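Local coordinates for uncharacterized protein Atu2452 (Agrobacterium tumefaciens, PDB 2R8B) that is of unknown function but probably acts as a hydrolase of the alpha/beta-hydrolase clan, being related to the dienelactone hydrolases, at residues Asp49-Lys54 with Ala128-Ala133; Lys54-Val59 with Phe81-Leu86. One frame throughout, in Å; residues are numbered along the deposited sequence.

Contacts 1 and 2 illustrate how an edge strand is tied to the layers on its two faces. Strand 53-56, antiparallel to its neighbour 90-94, is outermost in a seven-stranded mixed sheet. Contact 1 joins its start, and the loop before it, to helix 117-138 through His53 and Tyr51; contact 2 joins its end to the C-terminal part of helix 75-85 through Arg56, which leaves the strand on the other face. The centres of the contacts lie about 15 Å apart, and Lys54 belongs to both ranges. Neither includes a member of the Ser-His-Asp triad suggested by sequence and geometry, so both read as architecture of the fold.

Contact 1 (Asp49-Lys54 with Ala128-Ala133); sequences DSYFHK and ADFIKA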
ATOM      1  N   ASP A  49      -1.044  18.272   0.932  1.00 56.20           N
ATOM      2  CA  ASP A  49      -2.470  18.227   1.181  1.00 55.86           C
ATOM      3  C   ASP A  49      -3.246  17.707  -0.021  1.00 55.83           C
ATOM      4  O   ASP A  49      -4.453  17.961  -0.117  1.00 55.50           O
ATOM      5  CB  ASP A  49      -2.962  19.633   1.451  1.00 55.63           C
ATOM      6  CG  ASP A  49      -2.399  20.196   2.705  1.00 56.07           C
ATOM      7  OD1 ASP A  49      -2.131  19.352   3.588  1.00 56.56           O
ATOM      8  OD2 ASP A  49      -2.227  21.448   2.801  1.00 54.11           O
ATOM      9  N   SER A  50      -2.575  17.010  -0.945  1.00 55.46           N
ATOM     10  CA  SER A  50      -3.201  16.742  -2.249  1.00 55.04           C
ATOM     11  C   SER A  50      -4.366  15.752  -2.155  1.00 54.69           C
ATOM     12  O   SER A  50      -5.295  15.814  -2.938  1.00 55.04           O
ATOM     13  CB  SER A  50      -2.179  16.406  -3.364  1.00 55.12           C
ATOM     14  OG  SER A  50      -1.523  15.142  -3.217  1.00 54.91           O
ATOM     15  N   TYR A  51      -4.321  14.850  -1.186  1.00 54.52           N
ATOM     16  CA  TYR A  51      -5.480  14.054  -0.842  1.00 54.20           C
ATOM     17  C   TYR A  51      -5.973  14.616   0.466  1.00 54.31           C
ATOM     18  O   TYR A  51      -5.179  15.119   1.291  1.00 54.18           O
ATOM     19  CB  TYR A  51      -5.109  12.585  -0.609  1.00 54.14           C
ATOM     20  CG  TYR A  51      -4.620  11.801  -1.826  1.00 54.73           C
ATOM     21  CD1 TYR A  51      -5.518  11.177  -2.702  1.00 53.83           C
ATOM     22  CD2 TYR A  51      -3.256  11.652  -2.073  1.00 54.37           C
ATOM     23  CE1 TYR A  51      -5.064  10.448  -3.800  1.00 54.25           C
ATOM     24  CE2 TYR A  51      -2.792  10.941  -3.159  1.00 54.72           C
ATOM     25  CZ  TYR A  51      -3.696  10.338  -4.024  1.00 55.20           C
ATOM     26  OH  TYR A  51      -3.200   9.642  -5.106  1.00 54.09           O
ATOM     27  N   PHE A  52      -7.281  14.533   0.650  1.00 54.30           N
ATOM     28  CA  PHE A  52      -7.874  14.677   1.957  1.00 54.72           C
ATOM     29  C   PHE A  52      -7.392  13.510   2.785  1.00 54.38           C
ATOM     30  O   PHE A  52      -7.337  12.399   2.311  1.00 54.60           O
ATOM     31  CB  PHE A  52      -9.397  14.629   1.866  1.00 55.24           C
ATOM     32  CG  PHE A  52     -10.069  14.975   3.160  1.00 57.50           C
ATOM     33  CD1 PHE A  52     -10.214  16.328   3.548  1.00 56.92           C
ATOM     34  CD2 PHE A  52     -10.493  13.959   4.040  1.00 57.90           C
ATOM     35  CE1 PHE A  52     -10.799  16.666   4.771  1.00 56.44           C
ATOM     36  CE2 PHE A  52     -11.094  14.292   5.271  1.00 57.73           C
ATOM     37  CZ  PHE A  52     -11.243  15.653   5.634  1.00 56.37           C
ATOM     38  N   HIS A  53      -7.017  13.738   4.024  1.00 54.72           N
ATOM     39  CA  HIS A  53      -6.457  12.623   4.783  1.00 54.63           C
ATOM     40  C   HIS A  53      -6.497  12.865   6.280  1.00 54.97           C
ATOM     41  O   HIS A  53      -6.578  14.001   6.714  1.00 54.74           O
ATOM     42  CB  HIS A  53      -5.016  12.347   4.327  1.00 54.52           C
ATOM     43  CG  HIS A  53      -4.061  13.479   4.569  1.00 53.85           C
ATOM     44  ND1 HIS A  53      -3.941  14.548   3.712  1.00 53.73           N
ATOM     45  CD2 HIS A  53      -3.148  13.685   5.554  1.00 53.49           C
ATOM     46  CE1 HIS A  53      -3.011  15.374   4.168  1.00 54.59           C
ATOM     47  NE2 HIS A  53      -2.518  14.876   5.285  1.00 51.90           N
ATOM     48  N   LYS A  54      -6.450  11.799   7.070  1.00 55.39           N
ATOM     49  CA  LYS A  54      -6.060  11.953   8.471  1.00 55.23           C
ATOM     50  C   LYS A  54      -4.515  12.007   8.609  1.00 55.21           C
ATOM     51  O   LYS A  54      -3.788  11.418   7.785  1.00 55.46           O
ATOM     52  CB  LYS A  54      -6.633  10.809   9.312  1.00 55.28           C
ATOM     53  CG  LYS A  54      -8.068  11.010   9.743  1.00 56.33           C
ATOM     54  CD  LYS A  54      -8.245  10.848  11.270  1.00 57.97           C
ATOM     55  CE  LYS A  54      -9.708  11.063  11.685  1.00 58.80           C
ATOM     56  NZ  LYS A  54     -10.020  12.510  11.812  1.00 60.52           N
ATOM     57  N   ALA A 128       2.934   9.220  -5.075  1.00 52.35           N
ATOM     58  CA  ALA A 128       4.356   9.444  -4.936  1.00 52.12           C
ATOM     59  C   ALA A 128       4.620  10.857  -4.393  1.00 52.49           C
ATOM     60  O   ALA A 128       5.297  11.017  -3.384  1.00 52.40           O
ATOM     61  CB  ALA A 128       5.029   9.266  -6.254  1.00 52.20           C
ATOM     62  N   ASP A 129       4.060  11.870  -5.056  1.00 52.24           N
ATOM     63  CA  ASP A 129       4.315  13.257  -4.706  1.00 52.28           C
ATOM     64  C   ASP A 129       3.882  13.577  -3.290  1.00 52.47           C
ATOM     65  O   ASP A 129       4.653  14.178  -2.518  1.00 52.57           O
ATOM     66  CB  ASP A 129       3.612  14.175  -5.698  1.00 51.88           C
ATOM     67  CG  ASP A 129       4.324  14.214  -7.024  1.00 52.45           C
ATOM     68  OD1 ASP A 129       5.547  13.944  -6.999  1.00 52.44           O
ATOM     69  OD2 ASP A 129       3.684  14.501  -8.073  1.00 52.08           O
ATOM     70  N   PHE A 130       2.650  13.160  -2.989  1.00 51.95           N
ATOM     71  CA  PHE A 130       2.007  13.276  -1.709  1.00 51.24           C
ATOM     72  C   PHE A 130       2.937  12.685  -0.664  1.00 51.44           C
ATOM     73  O   PHE A 130       3.314  13.356   0.282  1.00 51.81           O
ATOM     74  CB  PHE A 130       0.691  12.508  -1.795  1.00 50.90           C
ATOM     75  CG  PHE A 130      -0.116  12.487  -0.528  1.00 50.48           C
ATOM     76  CD1 PHE A 130      -0.866  13.587  -0.135  1.00 51.07           C
ATOM     77  CD2 PHE A 130      -0.198  11.338   0.233  1.00 50.89           C
ATOM     78  CE1 PHE A 130      -1.647  13.562   1.029  1.00 49.73           C
ATOM     79  CE2 PHE A 130      -0.982  11.308   1.389  1.00 48.70           C
ATOM     80  CZ  PHE A 130      -1.692  12.428   1.785  1.00 49.14           C
ATOM     81  N   ILE A 131       3.366  11.451  -0.854  1.00 51.70           N
ATOM     82  CA  ILE A 131       4.320  10.855   0.078  1.00 51.91           C
ATOM     83  C   ILE A 131       5.651  11.654   0.203  1.00 52.01           C
ATOM     84  O   ILE A 131       5.991  12.059   1.300  1.00 53.13           O
ATOM     85  CB  ILE A 131       4.512   9.327  -0.209  1.00 52.20           C
ATOM     86  CG1 ILE A 131       3.224   8.573   0.141  1.00 50.74           C
ATOM     87  CG2 ILE A 131       5.679   8.752   0.611  1.00 52.36           C
ATOM     88  CD1 ILE A 131       3.059   7.272  -0.560  1.00 49.60           C
ATOM     89  N   LYS A 132       6.383  11.903  -0.883  1.00 52.18           N
ATOM     90  CA  LYS A 132       7.604  12.746  -0.841  1.00 52.87           C
ATOM     91  C   LYS A 132       7.402  14.096  -0.108  1.00 52.99           C
ATOM     92  O   LYS A 132       8.302  14.583   0.615  1.00 52.78           O
ATOM     93  CB  LYS A 132       8.131  13.053  -2.253  1.00 53.06           C
ATOM     94  CG  LYS A 132       8.796  11.878  -2.986  1.00 55.01           C
ATOM     95  CD  LYS A 132       8.438  11.892  -4.484  1.00 56.62           C
ATOM     96  CE  LYS A 132       9.303  10.937  -5.322  1.00 57.31           C
ATOM     97  NZ  LYS A 132      10.581  11.621  -5.724  1.00 60.96           N
ATOM     98  N   ALA A 133       6.234  14.703  -0.342  1.00 52.60           N
ATOM     99  CA  ALA A 133       5.931  16.038   0.167  1.00 51.77           C
ATOM    100  C   ALA A 133       5.716  15.989   1.680  1.00 51.51           C
ATOM    101  O   ALA A 133       6.135  16.893   2.379  1.00 51.12           O
ATOM    102  CB  ALA A 133       4.718  16.660  -0.568  1.00 51.16           C
TER
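An aromatic cluster of Tyr51, His53 and Phe130 joins the entry to edge strand 53-56 to helix 117-138, which packs on one face of the central sheet. Phe130 is the one helix residue that makes the contact. Its ring is carried away from the helix by a chi1 of 179°, which sets CG opposite the backbone N, and two rings of the other segment meet it in different ways. Tyr51 presents an edge to one face of Phe130 in a T-shaped pair, with ring centroids 5.0 Å apart and planes at 87°; the touching atom is Tyr51 CD2, 3.6 Å from Phe130 CG. Toward His53 the roles reverse. Here the far edge of Phe130 points at an imidazole face, Phe130 CZ lying 3.6 Å from His53 ND1 in a second T-shaped pair. Ser50 adds a third approach, its OG obliquely placed 3.5 Å from Phe130 CD1.

A bond within its own segment helps hold the imidazole in this rotation: His53 ND1 donates to Tyr51 O over 2.8 Å, nearly straight at 169°. The acceptor lies in the imidazole plane, whereas the donor sits above the plane of the Tyr51 carbonyl. Beyond the two segments, Lys126 makes a cation-pi contact with Tyr51, and Pro94 of strand 90-94 touches the side chains of all three aromatic residues.

Because ND1 is the donor in this bond, its N-H is used in the ring plane, which leaves one face of the imidazole to the apolar edge of Phe130. The hydrogen bond and the packing thus work together to orient the face that receives that edge.

Contact 2 (Lys54-Val59 with Phe81-Leu86); sequences KSRAGV and FGARLL
Arg56 reaches from edge strand 53-56 to the end of helix 75-85, with NH2 making the closest approaches to Ala83 and Leu86. The backbones are well separated, their nearest CA atoms, those of Arg56 and Ala83, being 8.0 Å apart, so side-chain shape decides the contact. CG stands roughly anti to the backbone N (chi1 -159°), which sends the chain off the strand toward the helix. Bends at chi2 (-101°) and chi3 (-67°) then swing the guanidinium round to the carbonyls where the helix runs out. There Arg56 NH2 gives a weak hydrogen bond to Leu86 O at 3.2 Å, with the acceptor at the guanidinium edge, near its plane. Ala83 O is close as well, but its angle to NH2 is too poor for a bond, while Ala83 CB lies 3.9 Å from Arg56 NH2 as a plain packing neighbour. The firmer grip comes from Pro87, whose O accepts from NH1.

A cation beside carbonyls at the C-terminal end of a helix would be expected to suit the local electrostatics. The helix is the connection of the beta-alpha-beta crossover from strand 64-68 to strand 90-94, and this crossover beside an antiparallel strand is the topology expected of the alpha/beta-hydrolase fold.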
ATOM      1  N   LYS A  54      -6.450  11.799   7.070  1.00 55.39           N
ATOM      2  CA  LYS A  54      -6.060  11.953   8.471  1.00 55.23           C
ATOM      3  C   LYS A  54      -4.515  12.007   8.609  1.00 55.21           C
ATOM      4  O   LYS A  54      -3.788  11.418   7.785  1.00 55.46           O
ATOM      5  CB  LYS A  54      -6.633  10.809   9.312  1.00 55.28           C
ATOM      6  CG  LYS A  54      -8.068  11.010   9.743  1.00 56.33           C
ATOM      7  CD  LYS A  54      -8.245  10.848  11.270  1.00 57.97           C
ATOM      8  CE  LYS A  54      -9.708  11.063  11.685  1.00 58.80           C
ATOM      9  NZ  LYS A  54     -10.020  12.510  11.812  1.00 60.52           N
ATOM     10  N   SER A  55      -4.014  12.698   9.645  1.00 54.80           N
ATOM     11  CA  SER A  55      -2.585  12.634   9.997  1.00 54.51           C
ATOM     12  C   SER A  55      -2.290  12.667  11.494  1.00 54.71           C
ATOM     13  O   SER A  55      -3.000  13.304  12.265  1.00 54.93           O
ATOM     14  CB  SER A  55      -1.790  13.730   9.286  1.00 54.31           C
ATOM     15  OG  SER A  55      -2.404  14.989   9.464  1.00 53.27           O
ATOM     16  N   ARG A  56      -1.212  12.000  11.895  1.00 54.96           N
ATOM     17  CA  ARG A  56      -0.727  12.069  13.281  1.00 55.45           C
ATOM     18  C   ARG A  56       0.777  12.300  13.204  1.00 55.14           C
ATOM     19  O   ARG A  56       1.525  11.400  12.802  1.00 55.34           O
ATOM     20  CB  ARG A  56      -1.059  10.762  14.010  1.00 55.42           C
ATOM     21  CG  ARG A  56      -1.090  10.826  15.499  1.00 57.83           C
ATOM     22  CD  ARG A  56       0.164  10.274  16.138  1.00 61.28           C
ATOM     23  NE  ARG A  56       0.322   8.838  15.938  1.00 66.57           N
ATOM     24  CZ  ARG A  56       1.338   8.122  16.426  1.00 69.99           C
ATOM     25  NH1 ARG A  56       2.270   8.735  17.183  1.00 71.47           N
ATOM     26  NH2 ARG A  56       1.436   6.802  16.162  1.00 67.63           N
ATOM     27  N   ALA A  57       1.198  13.528  13.507  1.00 54.80           N
ATOM     28  CA  ALA A  57       2.605  13.934  13.470  1.00 55.14           C
ATOM     29  C   ALA A  57       3.454  13.044  14.370  1.00 55.63           C
ATOM     30  O   ALA A  57       3.176  12.898  15.552  1.00 55.65           O
ATOM     31  CB  ALA A  57       2.765  15.408  13.880  1.00 54.90           C
ATOM     32  N   GLY A  58       4.481  12.424  13.797  1.00 56.28           N
ATOM     33  CA  GLY A  58       5.397  11.586  14.573  1.00 56.15           C
ATOM     34  C   GLY A  58       6.722  12.276  14.880  1.00 55.61           C
ATOM     35  O   GLY A  58       6.943  13.453  14.511  1.00 54.71           O
ATOM     36  N   VAL A  59       7.598  11.522  15.549  1.00 54.96           N
ATOM     37  CA  VAL A  59       8.951  11.975  15.831  1.00 54.38           C
ATOM     38  C   VAL A  59       9.805  12.091  14.560  1.00 53.65           C
ATOM     39  O   VAL A  59       9.706  11.247  13.663  1.00 54.63           O
ATOM     40  CB  VAL A  59       9.585  11.080  16.901  1.00 54.38           C
ATOM     41  CG1 VAL A  59      11.096  10.834  16.623  1.00 53.96           C
ATOM     42  CG2 VAL A  59       9.361  11.751  18.302  1.00 55.72           C
ATOM     43  N   PHE A  81      -5.405   1.722  13.546  1.00 59.99           N
ATOM     44  CA  PHE A  81      -4.766   0.441  13.343  1.00 60.48           C
ATOM     45  C   PHE A  81      -3.246   0.576  13.244  1.00 60.84           C
ATOM     46  O   PHE A  81      -2.501  -0.117  13.948  1.00 61.04           O
ATOM     47  CB  PHE A  81      -5.290  -0.218  12.097  1.00 60.11           C
ATOM     48  CG  PHE A  81      -4.672  -1.537  11.852  1.00 61.59           C
ATOM     49  CD1 PHE A  81      -4.847  -2.579  12.766  1.00 62.93           C
ATOM     50  CD2 PHE A  81      -3.893  -1.762  10.726  1.00 62.36           C
ATOM     51  CE1 PHE A  81      -4.279  -3.836  12.543  1.00 62.30           C
ATOM     52  CE2 PHE A  81      -3.331  -3.036  10.487  1.00 61.13           C
ATOM     53  CZ  PHE A  81      -3.516  -4.059  11.401  1.00 60.66           C
ATOM     54  N   GLY A  82      -2.809   1.474  12.363  1.00 61.29           N
ATOM     55  CA  GLY A  82      -1.408   1.868  12.237  1.00 61.88           C
ATOM     56  C   GLY A  82      -0.855   2.890  13.244  1.00 62.39           C
ATOM     57  O   GLY A  82       0.341   3.116  13.295  1.00 62.61           O
ATOM     58  N   ALA A  83      -1.688   3.530  14.046  1.00 62.58           N
ATOM     59  CA  ALA A  83      -1.126   4.343  15.128  1.00 63.52           C
ATOM     60  C   ALA A  83      -0.620   3.405  16.215  1.00 63.74           C
ATOM     61  O   ALA A  83       0.498   3.562  16.750  1.00 63.44           O
ATOM     62  CB  ALA A  83      -2.164   5.347  15.686  1.00 63.22           C
ATOM     63  N   ARG A  84      -1.485   2.433  16.505  1.00 64.50           N
ATOM     64  CA  ARG A  84      -1.232   1.299  17.377  1.00 65.50           C
ATOM     65  C   ARG A  84      -0.004   0.533  16.865  1.00 64.67           C
ATOM     66  O   ARG A  84       0.792   0.066  17.647  1.00 64.50           O
ATOM     67  CB  ARG A  84      -2.464   0.377  17.358  1.00 65.78           C
ATOM     68  CG  ARG A  84      -3.064  -0.098  18.715  1.00 67.31           C
ATOM     69  CD  ARG A  84      -3.836  -1.484  18.527  1.00 68.17           C
ATOM     70  NE  ARG A  84      -5.076  -1.397  17.727  1.00 70.94           N
ATOM     71  CZ  ARG A  84      -5.193  -1.725  16.439  1.00 72.16           C
ATOM     72  NH1 ARG A  84      -4.145  -2.187  15.757  1.00 75.17           N
ATOM     73  NH2 ARG A  84      -6.364  -1.594  15.827  1.00 70.97           N
ATOM     74  N   LEU A  85       0.174   0.414  15.557  1.00 64.08           N
ATOM     75  CA  LEU A  85       1.294  -0.383  15.095  1.00 64.03           C
ATOM     76  C   LEU A  85       2.674   0.250  15.235  1.00 64.11           C
ATOM     77  O   LEU A  85       3.630  -0.434  15.559  1.00 64.57           O
ATOM     78  CB  LEU A  85       1.098  -0.828  13.657  1.00 64.08           C
ATOM     79  CG  LEU A  85       0.320  -2.123  13.588  1.00 64.26           C
ATOM     80  CD1 LEU A  85      -0.201  -2.359  12.178  1.00 63.10           C
ATOM     81  CD2 LEU A  85       1.223  -3.233  14.056  1.00 63.70           C
ATOM     82  N   LEU A  86       2.803   1.531  14.925  1.00 63.80           N
ATOM     83  CA  LEU A  86       4.100   2.175  14.992  1.00 63.22           C
ATOM     84  C   LEU A  86       3.933   3.404  15.867  1.00 63.71           C
ATOM     85  O   LEU A  86       3.608   4.522  15.417  1.00 63.92           O
ATOM     86  CB  LEU A  86       4.689   2.434  13.603  1.00 62.87           C
ATOM     87  CG  LEU A  86       5.256   1.154  12.958  1.00 61.51           C
ATOM     88  CD1 LEU A  86       5.432   1.302  11.460  1.00 60.03           C
ATOM     89  CD2 LEU A  86       6.553   0.678  13.614  1.00 59.91           C
TER